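Long-range contacts in lipoate-protein ligase, putative (Streptococcus pneumoniae, PDB 1VQZ), which is a putative lipoate-protein ligase, with a catalytic domain of the LplA/LipB type followed by the C-terminal domain of bacterial lipoate-protein ligases: residues I75-R80 / W250-S255; S52-R57 / V87-N92. All coordinates share one frame; numbering follows the deposited sequence.

In the fold
Both interactions belong to the small three-stranded sheet of the ligase fold, in which strand 52-55 lies in the middle, parallel to strand 76-79 and antiparallel to strand 87-89. Interaction 2 joins the middle strand to 87-89, whereas interaction 1 fastens the opposite outer strand, 76-79, to the end of helix 248-251. Their centres lie about 12 Å apart, and strands 52-55 and 76-79 touch directly through probable backbone bonds such as Glu76 O to Ile53 N. Along the chain the segments alternate: 52-57, 75-80, 87-92, then 250-255 after a long gap. Interaction 1 thus ties the sheet to a much later part of the chain.

Interaction 1 (I75-R80 / W250-S255); sequences IEVVRR and WNYGKS. With EDO (1,2-ethanediol), chain Q.
The indole of Trp250 and the guanidinium of Arg79 stand almost upright to each other, their planes 79° apart. Over one face of the indole lies Arg79 CD, 3.8 Å from the centroid of the six-membered ring, a CH-pi contact displaced toward the rim. At the indole edge, close to the ring plane, Trp250 NE1 donates to Arg79 O (2.9 Å). The guanidinium has Asn251 O over one face and two carbonyls at its edge. Arg79 NE reaches Trp250 O at 2.8 Å, almost in line with that carbonyl, and Arg79 NH2 meets a lone pair of Tyr252 O at 3.0 Å. Extended through its first two torsions, the arginine chain bends at chi3 (-65°), which turns its head onto these carbonyls. They belong to the end of helix 248-251 and the first residue beyond it, so the positive charge may ease the partial negative charge of these helix-end carbonyls.

Asn251 OD1 takes the backbone N-H of Arg79 (3.0 Å, 168° at the hydrogen), approached from above its amide plane. Side chains of the helix end therefore serve both the N-H and the C=O that Arg79 turns outward from the sheet. Farther along, Val77 CG1 rests 3.8 Å from Tyr252 OH, the two side chains crossing at about a right angle, and the same hydroxyl accepts from O2 of a 1,2-ethanediol.

Outside the two segments, Arg79 NH1 makes the strongest polar bond of its side chain, to Gln59 O; Asn251 ND2 donates to Phe245 O in helix 231-245, and Tyr252 stacks on Trp248. The helix end thus packs against the outer edge of strand 76-79, bonding its backbone at Arg79; the strand's other edge pairs with strand 52-55, and Val77 also packs on helix 67-73.

Interaction 2 (S52-R57 / V87-N92); sequences SIIVGR and VYHDLN. With EDO (1,2-ethanediol), chain L; EDO (1,2-ethanediol), chain S.
Val87 O is held by two neighbouring groups of strand 52-55: Ile54 N donates at 2.8 Å in a nearly straight bond (176° at the hydrogen), and Ile53 CA adds a CA-H...O contact at 3.5 Å. Ser52 O is treated likewise, by His89 N at 2.9 Å and by Tyr88 CA. With the return bonds from Ser52 N to His89 O and from Val87 N to Ile54 O, Ser52-His89 and Ile54-Val87 form hydrogen-bonded antiparallel pairs around the non-hydrogen-bonded pair Ile53-Tyr88.

On the face carrying Ser52, Ile54, Val87 and His89, Ile54 CG1 sits over the imidazole of His89, 3.6 Å from its centroid. Its chi1 of -54° sets CG1 beside the backbone N, on the ring side. At the imidazole edge, His89 NE2 shares a hydrogen bond with O1 of a 1,2-ethanediol (3.3 Å), while the buried His89 ND1 has no partner in the model. On the other face Ile53 CD1 meets the edge of the Tyr88 ring at CD1, 3.7 Å away, beside Leu170 of helix 169-173.

The four backbone bonds thus set the register, while the side chains add mainly apolar contact and the imidazole finds its polar partner, the diol, at NE2.

Interaction 1 (I75-R80 / W250-S255)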
ATOM      1  N   ILE A  75       3.307  18.602  -4.949  1.00 27.23           N
ATOM      2  CA  ILE A  75       3.320  17.246  -4.379  1.00 27.89           C
ATOM      3  C   ILE A  75       2.763  16.293  -5.441  1.00 28.77           C
ATOM      4  O   ILE A  75       1.686  16.565  -5.985  1.00 30.26           O
ATOM      5  CB  ILE A  75       2.469  17.252  -3.085  1.00 26.32           C
ATOM      6  CG1 ILE A  75       3.121  18.196  -2.037  1.00 23.61           C
ATOM      7  CG2 ILE A  75       2.293  15.839  -2.462  1.00 32.99           C
ATOM      8  CD1 ILE A  75       2.282  18.433  -0.807  1.00 31.32           C
ATOM      9  N   GLU A  76       3.481  15.212  -5.759  1.00 30.29           N
ATOM     10  CA  GLU A  76       2.947  14.148  -6.665  1.00 31.12           C
ATOM     11  C   GLU A  76       1.788  13.406  -5.982  1.00 30.30           C
ATOM     12  O   GLU A  76       1.801  13.252  -4.778  1.00 30.27           O
ATOM     13  CB  GLU A  76       4.026  13.111  -6.993  1.00 33.12           C
ATOM     14  CG  GLU A  76       5.386  13.610  -7.510  1.00 32.63           C
ATOM     15  CD  GLU A  76       5.304  14.277  -8.843  1.00 40.16           C
ATOM     16  OE1 GLU A  76       4.302  14.099  -9.528  1.00 43.18           O
ATOM     17  OE2 GLU A  76       6.239  15.003  -9.222  1.00 39.65           O
ATOM     18  N   VAL A  77       0.795  12.964  -6.751  1.00 31.24           N
ATOM     19  CA  VAL A  77      -0.251  12.061  -6.298  1.00 28.29           C
ATOM     20  C   VAL A  77      -0.219  10.798  -7.174  1.00 29.08           C
ATOM     21  O   VAL A  77      -0.536  10.859  -8.389  1.00 27.04           O
ATOM     22  CB  VAL A  77      -1.663  12.745  -6.280  1.00 27.91           C
ATOM     23  CG1 VAL A  77      -2.755  11.791  -5.904  1.00 26.18           C
ATOM     24  CG2 VAL A  77      -1.664  13.945  -5.359  1.00 31.62           C
ATOM     25  N   VAL A  78       0.105   9.652  -6.543  1.00 29.78           N
ATOM     26  CA  VAL A  78       0.176   8.363  -7.247  1.00 31.70           C
ATOM     27  C   VAL A  78      -0.524   7.251  -6.469  1.00 29.48           C
ATOM     28  O   VAL A  78      -0.394   7.160  -5.255  1.00 31.26           O
ATOM     29  CB  VAL A  78       1.662   8.008  -7.551  1.00 31.56           C
ATOM     30  CG1 VAL A  78       1.807   6.697  -8.327  1.00 27.65           C
ATOM     31  CG2 VAL A  78       2.356   9.166  -8.326  1.00 35.69           C
ATOM     32  N   ARG A  79      -1.318   6.452  -7.162  1.00 28.60           N
ATOM     33  CA  ARG A  79      -1.995   5.308  -6.565  1.00 27.38           C
ATOM     34  C   ARG A  79      -1.053   4.125  -6.588  1.00 28.00           C
ATOM     35  O   ARG A  79      -0.506   3.787  -7.621  1.00 27.13           O
ATOM     36  CB  ARG A  79      -3.260   5.006  -7.349  1.00 26.35           C
ATOM     37  CG  ARG A  79      -4.113   3.891  -6.820  1.00 28.07           C
ATOM     38  CD  ARG A  79      -5.155   3.525  -7.812  1.00 26.90           C
ATOM     39  NE  ARG A  79      -6.178   4.547  -8.113  1.00 29.09           N
ATOM     40  CZ  ARG A  79      -7.190   4.901  -7.317  1.00 29.37           C
ATOM     41  NH1 ARG A  79      -7.308   4.413  -6.089  1.00 25.74           N
ATOM     42  NH2 ARG A  79      -8.090   5.778  -7.755  1.00 29.44           N
ATOM     43  N   ARG A  80      -0.868   3.495  -5.435  1.00 30.82           N
ATOM     44  CA  ARG A  80      -0.082   2.272  -5.347  1.00 31.16           C
ATOM     45  C   ARG A  80      -0.904   1.003  -5.543  1.00 30.55           C
ATOM     46  O   ARG A  80      -2.174   1.015  -5.736  1.00 27.14           O
ATOM     47  CB  ARG A  80       0.689   2.231  -3.996  1.00 31.00           C
ATOM     48  CG  ARG A  80      -0.191   2.137  -2.761  1.00 32.80           C
ATOM     49  CD  ARG A  80       0.609   1.880  -1.449  1.00 29.81           C
ATOM     50  NE  ARG A  80      -0.416   1.715  -0.420  1.00 25.59           N
ATOM     51  CZ  ARG A  80      -1.029   2.707   0.243  1.00 29.67           C
ATOM     52  NH1 ARG A  80      -0.652   3.960   0.068  1.00 28.72           N
ATOM     53  NH2 ARG A  80      -2.040   2.419   1.077  1.00 29.90           N
ATOM     54  N   TRP A 250      -5.366   6.039 -14.093  1.00 31.30           N
ATOM     55  CA  TRP A 250      -4.957   5.155 -13.034  1.00 30.21           C
ATOM     56  C   TRP A 250      -5.023   5.839 -11.660  1.00 30.04           C
ATOM     57  O   TRP A 250      -5.540   5.271 -10.705  1.00 28.66           O
ATOM     58  CB  TRP A 250      -3.545   4.598 -13.287  1.00 28.11           C
ATOM     59  CG  TRP A 250      -2.998   3.908 -12.083  1.00 29.41           C
ATOM     60  CD1 TRP A 250      -1.988   4.376 -11.247  1.00 33.06           C
ATOM     61  CD2 TRP A 250      -3.439   2.672 -11.522  1.00 29.11           C
ATOM     62  NE1 TRP A 250      -1.804   3.495 -10.197  1.00 31.40           N
ATOM     63  CE2 TRP A 250      -2.670   2.447 -10.336  1.00 31.14           C
ATOM     64  CE3 TRP A 250      -4.424   1.731 -11.875  1.00 34.30           C
ATOM     65  CZ2 TRP A 250      -2.846   1.342  -9.541  1.00 28.75           C
ATOM     66  CZ3 TRP A 250      -4.601   0.601 -11.044  1.00 35.27           C
ATOM     67  CH2 TRP A 250      -3.787   0.418  -9.902  1.00 34.97           C
ATOM     68  N   ASN A 251      -4.445   7.027 -11.538  1.00 30.93           N
ATOM     69  CA  ASN A 251      -4.263   7.638 -10.190  1.00 31.90           C
ATOM     70  C   ASN A 251      -5.589   8.127  -9.599  1.00 31.30           C
ATOM     71  O   ASN A 251      -5.815   8.023  -8.379  1.00 32.69           O
ATOM     72  CB  ASN A 251      -3.244   8.791 -10.257  1.00 31.06           C
ATOM     73  CG  ASN A 251      -1.855   8.329 -10.559  1.00 31.87           C
ATOM     74  OD1 ASN A 251      -1.431   7.316 -10.051  1.00 28.92           O
ATOM     75  ND2 ASN A 251      -1.112   9.100 -11.338  1.00 29.08           N
ATOM     76  N   TYR A 252      -6.430   8.665 -10.480  1.00 30.88           N
ATOM     77  CA  TYR A 252      -7.784   9.123 -10.144  1.00 28.35           C
ATOM     78  C   TYR A 252      -8.764   8.151 -10.780  1.00 32.25           C
ATOM     79  O   TYR A 252      -9.100   7.132 -10.180  1.00 33.94           O
ATOM     80  CB  TYR A 252      -7.974  10.554 -10.653  1.00 29.17           C
ATOM     81  CG  TYR A 252      -7.170  11.563  -9.857  1.00 32.00           C
ATOM     82  CD1 TYR A 252      -5.824  11.787 -10.127  1.00 30.99           C
ATOM     83  CD2 TYR A 252      -7.755  12.291  -8.830  1.00 26.59           C
ATOM     84  CE1 TYR A 252      -5.069  12.746  -9.384  1.00 32.86           C
ATOM     85  CE2 TYR A 252      -7.033  13.241  -8.087  1.00 32.79           C
ATOM     86  CZ  TYR A 252      -5.687  13.442  -8.351  1.00 30.06           C
ATOM     87  OH  TYR A 252      -4.985  14.366  -7.610  1.00 34.97           O
ATOM     88  N   GLY A 253      -9.205   8.437 -12.004  1.00 34.40           N
ATOM     89  CA  GLY A 253      -9.932   7.440 -12.810  1.00 35.43           C
ATOM     90  C   GLY A 253     -11.388   7.768 -13.034  1.00 36.89           C
ATOM     91  O   GLY A 253     -11.961   8.577 -12.318  1.00 40.74           O
ATOM     92  N   LYS A 254     -11.993   7.107 -14.013  1.00 38.36           N
ATOM     93  CA  LYS A 254     -13.350   7.404 -14.419  1.00 41.91           C
ATOM     94  C   LYS A 254     -14.384   6.912 -13.413  1.00 42.06           C
ATOM     95  O   LYS A 254     -14.248   5.853 -12.820  1.00 38.95           O
ATOM     96  CB  LYS A 254     -13.644   6.794 -15.804  1.00 44.88           C
ATOM     97  N   SER A 255     -15.444   7.688 -13.255  1.00 43.74           N
ATOM     98  CA  SER A 255     -16.589   7.250 -12.449  1.00 47.38           C
ATOM     99  C   SER A 255     -17.283   6.077 -13.116  1.00 42.76           C
ATOM    100  O   SER A 255     -17.371   6.054 -14.330  1.00 42.57           O
ATOM    101  CB  SER A 255     -17.590   8.382 -12.297  1.00 46.86           C
ATOM    102  OG  SER A 255     -16.921   9.569 -11.912  1.00 59.68           O
TER
HETATM  103  C1  EDO Q 415      -8.296  17.508  -8.741  0.50 33.38           C
HETATM  104  O1  EDO Q 415      -8.884  16.781  -9.812  0.50 31.25           O
HETATM  105  C2  EDO Q 415      -8.009  16.764  -7.438  1.00 42.35           C
HETATM  106  O2  EDO Q 415      -6.605  16.875  -7.070  1.00 46.80           O

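Interaction 2 (S52-R57 / V87-N92)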
ATOM      1  N   SER A  52       5.197  13.429  -2.042  1.00 26.34           N
ATOM      2  CA  SER A  52       4.146  12.671  -2.703  1.00 27.09           C
ATOM      3  C   SER A  52       3.065  12.243  -1.738  1.00 28.70           C
ATOM      4  O   SER A  52       3.354  11.906  -0.587  1.00 29.42           O
ATOM      5  CB  SER A  52       4.734  11.406  -3.370  1.00 28.26           C
ATOM      6  OG  SER A  52       5.769  11.696  -4.333  1.00 30.39           O
ATOM      7  N   ILE A  53       1.812  12.281  -2.195  1.00 29.80           N
ATOM      8  CA  ILE A  53       0.731  11.549  -1.551  1.00 30.32           C
ATOM      9  C   ILE A  53       0.489  10.261  -2.325  1.00 29.20           C
ATOM     10  O   ILE A  53       0.124  10.278  -3.502  1.00 30.52           O
ATOM     11  CB  ILE A  53      -0.599  12.344  -1.446  1.00 27.64           C
ATOM     12  CG1 ILE A  53      -0.372  13.698  -0.743  1.00 29.54           C
ATOM     13  CG2 ILE A  53      -1.653  11.482  -0.721  1.00 30.71           C
ATOM     14  CD1 ILE A  53       0.017  13.560   0.741  1.00 36.35           C
ATOM     15  N   ILE A  54       0.666   9.151  -1.641  1.00 30.04           N
ATOM     16  CA  ILE A  54       0.453   7.854  -2.210  1.00 29.94           C
ATOM     17  C   ILE A  54      -0.886   7.308  -1.687  1.00 29.46           C
ATOM     18  O   ILE A  54      -1.070   7.155  -0.485  1.00 27.97           O
ATOM     19  CB  ILE A  54       1.567   6.881  -1.854  1.00 31.80           C
ATOM     20  CG1 ILE A  54       2.958   7.440  -2.225  1.00 33.45           C
ATOM     21  CG2 ILE A  54       1.367   5.557  -2.598  1.00 31.03           C
ATOM     22  CD1 ILE A  54       3.138   7.827  -3.679  1.00 38.55           C
ATOM     23  N   VAL A  55      -1.793   7.005  -2.604  1.00 26.45           N
ATOM     24  CA  VAL A  55      -3.123   6.568  -2.272  1.00 25.81           C
ATOM     25  C   VAL A  55      -3.243   5.093  -2.486  1.00 28.33           C
ATOM     26  O   VAL A  55      -2.564   4.524  -3.340  1.00 30.44           O
ATOM     27  CB  VAL A  55      -4.275   7.383  -2.977  1.00 29.92           C
ATOM     28  CG1 VAL A  55      -4.112   8.865  -2.673  1.00 35.77           C
ATOM     29  CG2 VAL A  55      -4.339   7.144  -4.499  1.00 30.76           C
ATOM     30  N   GLY A  56      -4.105   4.481  -1.667  1.00 27.38           N
ATOM     31  CA  GLY A  56      -4.375   3.067  -1.741  1.00 25.38           C
ATOM     32  C   GLY A  56      -5.051   2.696  -3.039  1.00 27.28           C
ATOM     33  O   GLY A  56      -5.712   3.503  -3.704  1.00 26.73           O
ATOM     34  N   ARG A  57      -4.838   1.451  -3.423  1.00 27.64           N
ATOM     35  CA  ARG A  57      -5.369   0.869  -4.651  1.00 28.30           C
ATOM     36  C   ARG A  57      -6.873   1.092  -4.945  1.00 29.20           C
ATOM     37  O   ARG A  57      -7.299   1.160  -6.136  1.00 26.80           O
ATOM     38  CB  ARG A  57      -5.030  -0.643  -4.588  1.00 29.22           C
ATOM     39  CG  ARG A  57      -5.412  -1.431  -5.723  1.00 33.62           C
ATOM     40  CD  ARG A  57      -4.991  -2.867  -5.496  1.00 30.93           C
ATOM     41  NE  ARG A  57      -5.646  -3.408  -4.338  1.00 38.34           N
ATOM     42  CZ  ARG A  57      -5.212  -4.394  -3.581  1.00 29.49           C
ATOM     43  NH1 ARG A  57      -4.059  -5.012  -3.812  1.00 40.82           N
ATOM     44  NH2 ARG A  57      -5.953  -4.760  -2.559  1.00 38.50           N
ATOM     45  N   VAL A  87      -0.759   7.937   2.263  1.00 30.86           N
ATOM     46  CA  VAL A  87       0.522   8.092   2.939  1.00 31.29           C
ATOM     47  C   VAL A  87       1.340   9.233   2.314  1.00 29.29           C
ATOM     48  O   VAL A  87       1.379   9.352   1.098  1.00 27.91           O
ATOM     49  CB  VAL A  87       1.314   6.776   2.865  1.00 30.84           C
ATOM     50  CG1 VAL A  87       2.539   6.867   3.667  1.00 35.61           C
ATOM     51  CG2 VAL A  87       0.453   5.635   3.371  1.00 35.80           C
ATOM     52  N   TYR A  88       1.990  10.043   3.169  1.00 26.88           N
ATOM     53  CA  TYR A  88       2.934  11.066   2.738  1.00 27.50           C
ATOM     54  C   TYR A  88       4.364  10.561   2.651  1.00 26.84           C
ATOM     55  O   TYR A  88       4.931  10.031   3.613  1.00 30.78           O
ATOM     56  CB  TYR A  88       2.879  12.312   3.641  1.00 29.58           C
ATOM     57  CG  TYR A  88       3.777  13.416   3.150  1.00 31.60           C
ATOM     58  CD1 TYR A  88       3.495  14.081   1.947  1.00 28.42           C
ATOM     59  CD2 TYR A  88       4.903  13.812   3.882  1.00 29.29           C
ATOM     60  CE1 TYR A  88       4.324  15.092   1.466  1.00 27.43           C
ATOM     61  CE2 TYR A  88       5.777  14.842   3.388  1.00 27.89           C
ATOM     62  CZ  TYR A  88       5.470  15.466   2.196  1.00 28.63           C
ATOM     63  OH  TYR A  88       6.266  16.485   1.757  1.00 29.68           O
ATOM     64  N   HIS A  89       4.939  10.758   1.486  1.00 26.77           N
ATOM     65  CA  HIS A  89       6.344  10.526   1.240  1.00 29.91           C
ATOM     66  C   HIS A  89       7.078  11.824   1.015  1.00 28.15           C
ATOM     67  O   HIS A  89       6.567  12.738   0.352  1.00 27.31           O
ATOM     68  CB  HIS A  89       6.502   9.684  -0.040  1.00 31.09           C
ATOM     69  CG  HIS A  89       6.062   8.265   0.092  1.00 29.95           C
ATOM     70  ND1 HIS A  89       4.893   7.896   0.721  1.00 40.86           N
ATOM     71  CD2 HIS A  89       6.577   7.124  -0.441  1.00 30.80           C
ATOM     72  CE1 HIS A  89       4.745   6.582   0.634  1.00 29.07           C
ATOM     73  NE2 HIS A  89       5.738   6.096  -0.096  1.00 34.66           N
ATOM     74  N   ASP A  90       8.313  11.856   1.493  1.00 29.19           N
ATOM     75  CA  ASP A  90       9.262  12.864   1.133  1.00 28.05           C
ATOM     76  C   ASP A  90      10.662  12.264   1.034  1.00 30.96           C
ATOM     77  O   ASP A  90      10.843  11.039   1.175  1.00 30.28           O
ATOM     78  CB  ASP A  90       9.123  14.114   2.054  1.00 29.39           C
ATOM     79  CG  ASP A  90       9.688  13.934   3.473  1.00 29.59           C
ATOM     80  OD1 ASP A  90      10.384  12.955   3.783  1.00 31.88           O
ATOM     81  OD2 ASP A  90       9.414  14.828   4.320  1.00 28.52           O
ATOM     82  N   LEU A  91      11.667  13.119   0.804  1.00 30.44           N
ATOM     83  CA  LEU A  91      13.015  12.653   0.611  1.00 31.36           C
ATOM     84  C   LEU A  91      13.644  11.995   1.861  1.00 30.65           C
ATOM     85  O   LEU A  91      14.724  11.448   1.758  1.00 28.88           O
ATOM     86  CB  LEU A  91      13.922  13.789   0.121  1.00 30.81           C
ATOM     87  CG  LEU A  91      13.624  14.252  -1.296  1.00 26.90           C
ATOM     88  CD1 LEU A  91      14.655  15.321  -1.678  1.00 37.63           C
ATOM     89  CD2 LEU A  91      13.636  13.085  -2.355  1.00 30.86           C
ATOM     90  N   ASN A  92      12.968  12.084   3.007  1.00 30.43           N
ATOM     91  CA  ASN A  92      13.399  11.449   4.242  1.00 30.11           C
ATOM     92  C   ASN A  92      12.504  10.275   4.686  1.00 29.30           C
ATOM     93  O   ASN A  92      12.550   9.792   5.861  1.00 27.38           O
ATOM     94  CB  ASN A  92      13.528  12.504   5.327  1.00 31.82           C
ATOM     95  CG  ASN A  92      14.720  13.375   5.123  1.00 35.15           C
ATOM     96  OD1 ASN A  92      15.828  12.878   5.123  1.00 33.25           O
ATOM     97  ND2 ASN A  92      14.505  14.675   4.925  1.00 33.63           N
TER
HETATM   98  C1  EDO L 410       4.294   3.054  -2.567  1.00 33.27           C
HETATM   99  O1  EDO L 410       4.464   3.260  -1.184  1.00 22.97           O
HETATM  100  C2  EDO L 410       4.590   1.589  -2.782  1.00 33.45           C
HETATM  101  O2  EDO L 410       4.786   1.322  -4.153  1.00 27.87           O
HETATM  102  C1  EDO S 417      -9.403  -1.824  -9.339  1.00 52.28           C
HETATM  103  O1  EDO S 417     -10.060  -3.098  -8.953  1.00 28.83           O
HETATM  104  C2  EDO S 417      -8.537  -1.078  -8.295  1.00 52.52           C
HETATM  105  O2  EDO S 417      -7.383  -0.301  -8.733  1.00 47.78           O